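Local coordinates for putative immunoglobulin-blocking virulence protein (Mycoplasma mycoides subsp. capri, PDB 7ADK) that probably acts as a virulence factor that blocks host immunoglobulins, at residues 380-383 and 384-387; 696-699 and 700-704. One frame throughout, in Å; residues are numbered along the deposited sequence.

Interaction 1: residues 380-383 and 384-387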
ATOM      1  N   VAL A 380      23.316   5.324 -32.759  1.00 85.66           N
ATOM      2  CA  VAL A 380      24.186   4.618 -33.707  1.00 85.66           C
ATOM      3  C   VAL A 380      23.877   3.122 -33.761  1.00 85.66           C
ATOM      4  O   VAL A 380      24.700   2.333 -34.207  1.00 85.66           O
ATOM      5  CB  VAL A 380      25.674   4.906 -33.434  1.00 85.66           C
ATOM      6  CG1 VAL A 380      25.968   6.397 -33.568  1.00 85.66           C
ATOM      7  CG2 VAL A 380      26.174   4.400 -32.083  1.00 85.66           C
ATOM      8  N   SER A 381      22.705   2.705 -33.284  1.00 86.06           N
ATOM      9  CA  SER A 381      22.374   1.306 -33.010  1.00 86.06           C
ATOM     10  C   SER A 381      22.372   0.406 -34.249  1.00 86.06           C
ATOM     11  O   SER A 381      22.590  -0.787 -34.113  1.00 86.06           O
ATOM     12  CB  SER A 381      21.028   1.221 -32.281  1.00 86.06           C
ATOM     13  OG  SER A 381      21.028   1.962 -31.079  1.00 86.06           O
ATOM     14  N   GLU A 382      22.171   0.947 -35.452  1.00 89.38           N
ATOM     15  CA  GLU A 382      21.981   0.220 -36.720  1.00 89.38           C
ATOM     16  C   GLU A 382      23.183  -0.654 -37.151  1.00 89.38           C
ATOM     17  O   GLU A 382      22.998  -1.873 -37.222  1.00 89.38           O
ATOM     18  CB  GLU A 382      21.481   1.204 -37.791  1.00 89.38           C
ATOM     19  CG  GLU A 382      21.355   0.654 -39.214  1.00 89.38           C
ATOM     20  CD  GLU A 382      20.294  -0.448 -39.380  1.00 89.38           C
ATOM     21  OE1 GLU A 382      19.330  -0.515 -38.587  1.00 89.38           O
ATOM     22  OE2 GLU A 382      20.400  -1.228 -40.353  1.00 89.38           O
ATOM     23  N   PRO A 383      24.414  -0.139 -37.354  1.00 85.77           N
ATOM     24  CA  PRO A 383      25.600  -0.971 -37.567  1.00 85.77           C
ATOM     25  C   PRO A 383      25.786  -2.091 -36.536  1.00 85.77           C
ATOM     26  O   PRO A 383      26.076  -3.226 -36.905  1.00 85.77           O
ATOM     27  CB  PRO A 383      26.790  -0.019 -37.515  1.00 85.77           C
ATOM     28  CG  PRO A 383      26.216   1.316 -37.956  1.00 85.77           C
ATOM     29  CD  PRO A 383      24.768   1.261 -37.511  1.00 85.77           C
ATOM     30  N   TYR A 384      25.598  -1.799 -35.248  1.00 85.78           N
ATOM     31  CA  TYR A 384      25.739  -2.775 -34.174  1.00 85.78           C
ATOM     32  C   TYR A 384      24.612  -3.818 -34.200  1.00 85.78           C
ATOM     33  O   TYR A 384      24.887  -4.993 -34.012  1.00 85.78           O
ATOM     34  CB  TYR A 384      25.842  -2.061 -32.825  1.00 85.78           C
ATOM     35  CG  TYR A 384      27.026  -1.121 -32.696  1.00 85.78           C
ATOM     36  CD1 TYR A 384      28.284  -1.586 -32.302  1.00 85.78           C
ATOM     37  CD2 TYR A 384      26.875   0.237 -32.980  1.00 85.78           C
ATOM     38  CE1 TYR A 384      29.379  -0.711 -32.211  1.00 85.78           C
ATOM     39  CE2 TYR A 384      27.966   1.117 -32.920  1.00 85.78           C
ATOM     40  CZ  TYR A 384      29.232   0.647 -32.537  1.00 85.78           C
ATOM     41  OH  TYR A 384      30.287   1.498 -32.492  1.00 85.78           O
ATOM     42  N   SER A 385      23.374  -3.443 -34.520  1.00 88.13           N
ATOM     43  CA  SER A 385      22.235  -4.357 -34.672  1.00 88.13           C
ATOM     44  C   SER A 385      22.391  -5.330 -35.834  1.00 88.13           C
ATOM     45  O   SER A 385      21.913  -6.459 -35.763  1.00 88.13           O
ATOM     46  CB  SER A 385      20.942  -3.561 -34.840  1.00 88.13           C
ATOM     47  OG  SER A 385      20.772  -3.047 -36.141  1.00 88.13           O
ATOM     48  N   LYS A 386      23.088  -4.894 -36.886  1.00 86.17           N
ATOM     49  CA  LYS A 386      23.439  -5.648 -38.086  1.00 86.17           C
ATOM     50  C   LYS A 386      24.628  -6.571 -37.833  1.00 86.17           C
ATOM     51  O   LYS A 386      24.627  -7.702 -38.302  1.00 86.17           O
ATOM     52  CB  LYS A 386      23.708  -4.616 -39.192  1.00 86.17           C
ATOM     53  CG  LYS A 386      23.655  -5.187 -40.611  1.00 86.17           C
ATOM     54  CD  LYS A 386      23.996  -4.139 -41.681  1.00 86.17           C
ATOM     55  CE  LYS A 386      23.171  -2.844 -41.633  1.00 86.17           C
ATOM     56  NZ  LYS A 386      21.745  -3.051 -41.943  1.00 86.17           N
ATOM     57  N   LYS A 387      25.619  -6.132 -37.052  1.00 85.11           N
ATOM     58  CA  LYS A 387      26.772  -6.942 -36.629  1.00 85.11           C
ATOM     59  C   LYS A 387      26.384  -8.033 -35.633  1.00 85.11           C
ATOM     60  O   LYS A 387      26.712  -9.193 -35.849  1.00 85.11           O
ATOM     61  CB  LYS A 387      27.878  -6.025 -36.088  1.00 85.11           C
ATOM     62  CG  LYS A 387      29.139  -6.802 -35.683  1.00 85.11           C
ATOM     63  CD  LYS A 387      30.382  -5.919 -35.546  1.00 85.11           C
ATOM     64  CE  LYS A 387      30.889  -5.453 -36.912  1.00 85.11           C
ATOM     65  NZ  LYS A 387      32.158  -4.733 -36.834  1.00 85.11           N
TER
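Y384 turns back along the first turn of its helix to meet V380, four residues earlier. Its CB lies 3.7 Å from S381 O. With CG opposite the carbonyl carbon (chi1 -61°), the ring leans toward the start of the helix, and CD2 brings its edge, in plane, to within 3.3 Å of V380 O. One atom further, CE2 touches V380 CG2 at 3.8 Å, the valine and the tyrosine running alongside each other in the same direction. The tip, OH, is hydrogen-bonded to E444 OE2, which holds the far end of the ring. A different face of the helix carries charge: K386 NZ forms a salt bridge of 2.8 Å with E382 OE2, meeting that oxygen nearly along its C-O bond. Bends at chi3 and chi4 turn the lysine tip back to the carboxylate. E382 O is gripped twice, by K386 N at 3.0 Å and by S385 OG at 2.7 Å; the hydroxyl lies in the carbonyl plane, on a lone pair. S385 N to S381 O and K387 N to P383 O are the rungs before and after K386 N to E382 O. The helix packs on strands 396-403 and 415-422: V380 pairs through its backbone with F398, whose ring stacks with that of Y384, and both V380 and Y384 rest on L417.

Interaction 2: residues 696-699 and 700-704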
ATOM      1  N   LEU A 696      24.551 -13.662  33.761  1.00 79.82           N
ATOM      2  CA  LEU A 696      24.615 -12.278  33.267  1.00 79.82           C
ATOM      3  C   LEU A 696      25.274 -11.328  34.276  1.00 79.82           C
ATOM      4  O   LEU A 696      25.025 -11.411  35.477  1.00 79.82           O
ATOM      5  CB  LEU A 696      23.216 -11.748  32.914  1.00 79.82           C
ATOM      6  CG  LEU A 696      22.431 -12.574  31.894  1.00 79.82           C
ATOM      7  CD1 LEU A 696      21.054 -11.947  31.754  1.00 79.82           C
ATOM      8  CD2 LEU A 696      23.091 -12.593  30.524  1.00 79.82           C
ATOM      9  N   SER A 697      26.055 -10.381  33.763  1.00 83.95           N
ATOM     10  CA  SER A 697      26.561  -9.220  34.503  1.00 83.95           C
ATOM     11  C   SER A 697      25.576  -8.043  34.458  1.00 83.95           C
ATOM     12  O   SER A 697      24.525  -8.124  33.825  1.00 83.95           O
ATOM     13  CB  SER A 697      27.907  -8.799  33.913  1.00 83.95           C
ATOM     14  OG  SER A 697      27.749  -8.303  32.598  1.00 83.95           O
ATOM     15  N   ASP A 698      25.935  -6.921  35.083  1.00 88.26           N
ATOM     16  CA  ASP A 698      25.208  -5.649  35.037  1.00 88.26           C
ATOM     17  C   ASP A 698      24.948  -5.163  33.593  1.00 88.26           C
ATOM     18  O   ASP A 698      23.806  -4.892  33.236  1.00 88.26           O
ATOM     19  CB  ASP A 698      26.003  -4.631  35.861  1.00 88.26           C
ATOM     20  CG  ASP A 698      25.332  -3.267  36.033  1.00 88.26           C
ATOM     21  OD1 ASP A 698      24.095  -3.171  35.990  1.00 88.26           O
ATOM     22  OD2 ASP A 698      26.047  -2.278  36.220  1.00 88.26           O
ATOM     23  N   GLU A 699      25.945  -5.134  32.698  1.00 88.62           N
ATOM     24  CA  GLU A 699      25.699  -4.818  31.279  1.00 88.62           C
ATOM     25  C   GLU A 699      24.985  -5.946  30.528  1.00 88.62           C
ATOM     26  O   GLU A 699      24.264  -5.681  29.571  1.00 88.62           O
ATOM     27  CB  GLU A 699      26.987  -4.401  30.565  1.00 88.62           C
ATOM     28  CG  GLU A 699      27.522  -3.051  31.055  1.00 88.62           C
ATOM     29  CD  GLU A 699      26.482  -1.922  31.031  1.00 88.62           C
ATOM     30  OE1 GLU A 699      25.805  -1.728  29.999  1.00 88.62           O
ATOM     31  OE2 GLU A 699      26.353  -1.196  32.032  1.00 88.62           O
ATOM     32  N   GLY A 700      25.077  -7.187  31.005  1.00 84.80           N
ATOM     33  CA  GLY A 700      24.247  -8.298  30.547  1.00 84.80           C
ATOM     34  C   GLY A 700      22.756  -8.058  30.772  1.00 84.80           C
ATOM     35  O   GLY A 700      21.962  -8.280  29.858  1.00 84.80           O
ATOM     36  N   ARG A 701      22.381  -7.524  31.946  1.00 83.33           N
ATOM     37  CA  ARG A 701      21.014  -7.063  32.240  1.00 83.33           C
ATOM     38  C   ARG A 701      20.621  -5.943  31.272  1.00 83.33           C
ATOM     39  O   ARG A 701      19.621  -6.060  30.566  1.00 83.33           O
ATOM     40  CB  ARG A 701      20.881  -6.562  33.691  1.00 83.33           C
ATOM     41  CG  ARG A 701      21.196  -7.558  34.818  1.00 83.33           C
ATOM     42  CD  ARG A 701      20.138  -8.651  35.021  1.00 83.33           C
ATOM     43  NE  ARG A 701      20.321  -9.332  36.319  1.00 83.33           N
ATOM     44  CZ  ARG A 701      19.380  -9.794  37.119  1.00 83.33           C
ATOM     45  NH1 ARG A 701      19.682 -10.233  38.295  1.00 83.33           N
ATOM     46  NH2 ARG A 701      18.129  -9.817  36.800  1.00 83.33           N
ATOM     47  N   ARG A 702      21.437  -4.884  31.181  1.00 83.60           N
ATOM     48  CA  ARG A 702      21.154  -3.711  30.336  1.00 83.60           C
ATOM     49  C   ARG A 702      20.992  -4.068  28.863  1.00 83.60           C
ATOM     50  O   ARG A 702      20.101  -3.533  28.220  1.00 83.60           O
ATOM     51  CB  ARG A 702      22.221  -2.620  30.501  1.00 83.60           C
ATOM     52  CG  ARG A 702      22.348  -2.035  31.903  1.00 83.60           C
ATOM     53  CD  ARG A 702      21.072  -1.483  32.479  1.00 83.60           C
ATOM     54  NE  ARG A 702      21.285  -0.856  33.775  1.00 83.60           N
ATOM     55  CZ  ARG A 702      20.892  -1.238  34.956  1.00 83.60           C
ATOM     56  NH1 ARG A 702      21.254  -0.555  35.975  1.00 83.60           N
ATOM     57  NH2 ARG A 702      20.159  -2.270  35.155  1.00 83.60           N
ATOM     58  N   ASN A 703      21.780  -4.994  28.320  1.00 78.09           N
ATOM     59  CA  ASN A 703      21.642  -5.444  26.930  1.00 78.09           C
ATOM     60  C   ASN A 703      20.375  -6.283  26.669  1.00 78.09           C
ATOM     61  O   ASN A 703      19.739  -6.132  25.626  1.00 78.09           O
ATOM     62  CB  ASN A 703      22.923  -6.189  26.511  1.00 78.09           C
ATOM     63  CG  ASN A 703      24.074  -5.258  26.182  1.00 78.09           C
ATOM     64  OD1 ASN A 703      23.894  -4.148  25.711  1.00 78.09           O
ATOM     65  ND2 ASN A 703      25.289  -5.682  26.373  1.00 78.09           N
ATOM     66  N   LEU A 704      19.982  -7.130  27.625  1.00 77.41           N
ATOM     67  CA  LEU A 704      18.758  -7.922  27.516  1.00 77.41           C
ATOM     68  C   LEU A 704      17.522  -7.022  27.450  1.00 77.41           C
ATOM     69  O   LEU A 704      16.627  -7.298  26.654  1.00 77.41           O
ATOM     70  CB  LEU A 704      18.695  -8.934  28.671  1.00 77.41           C
ATOM     71  CG  LEU A 704      17.462  -9.850  28.672  1.00 77.41           C
ATOM     72  CD1 LEU A 704      17.346 -10.712  27.427  1.00 77.41           C
ATOM     73  CD2 LEU A 704      17.549 -10.779  29.873  1.00 77.41           C
TER
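S697 caps the start of helix 698-709, and the contact is the local packing of that helix's first two turns, with one side against loop residues and strand 688-690. The serine hydroxyl sits between its backbone N and carbonyl carbon (chi1 67°), a position that brings OG to G700 N in a weak capping bond of 3.3 Å. The carbonyl of the same serine begins the regular ladder, accepting from R701 N at 2.9 Å; D698 O and E699 O take up R702 N and N703 N in turn. On the exposed side, D698 OD1 stands 3.8 Å above the centre of the R702 guanidinium, over one face, with the carboxylate and guanidinium planes 82° apart. The resulting salt bridge, OD1 to NH1 at 3.9 Å, is long and rests on charge alone, since no N-H points at the oxygen. E699 OE1 lies beside the aliphatic base of R702, 3.7 Å from CB, while its hydrogen bond goes to N661 ND2. N703 CB and CG lie against E699 O, and its ND2 donates to the carbonyls of E656 and E659, fastening the helix to the loop that follows strand 650-652. Just before the cap in sequence, L696 reaches along the helix, its CD1 meeting L704 CD2 at 4.1 Å, the two leucines crossing at about a right angle; L704 also packs on I688 and I690. This is a serine N-cap, in which a side-chain oxygen takes up an N-H of the first turn that has no helical carbonyl before it.

Along the chain, interaction 1 comes first and is complete some 300 residues before interaction 2 begins, so the two lie in series and neither nest nor cross. Each joins adjacent segments and closes nothing larger than helical turns. Residues 380-387 form the short helix in the connection between antiparallel strands 375-379 and 396-403 of the mixed sheet. Residues 696-704 follow strand 688-690 and start helix 698-709, beyond the five-stranded parallel sheet that ends with strand 676-679. The centres of interactions 1 and 2 are about 67 Å apart. The nearest atoms of interactions 1 and 2 are about 57 Å apart, so they belong to separate, distant parts of the fold, one on the mixed sheet, the other beside strand 688-690.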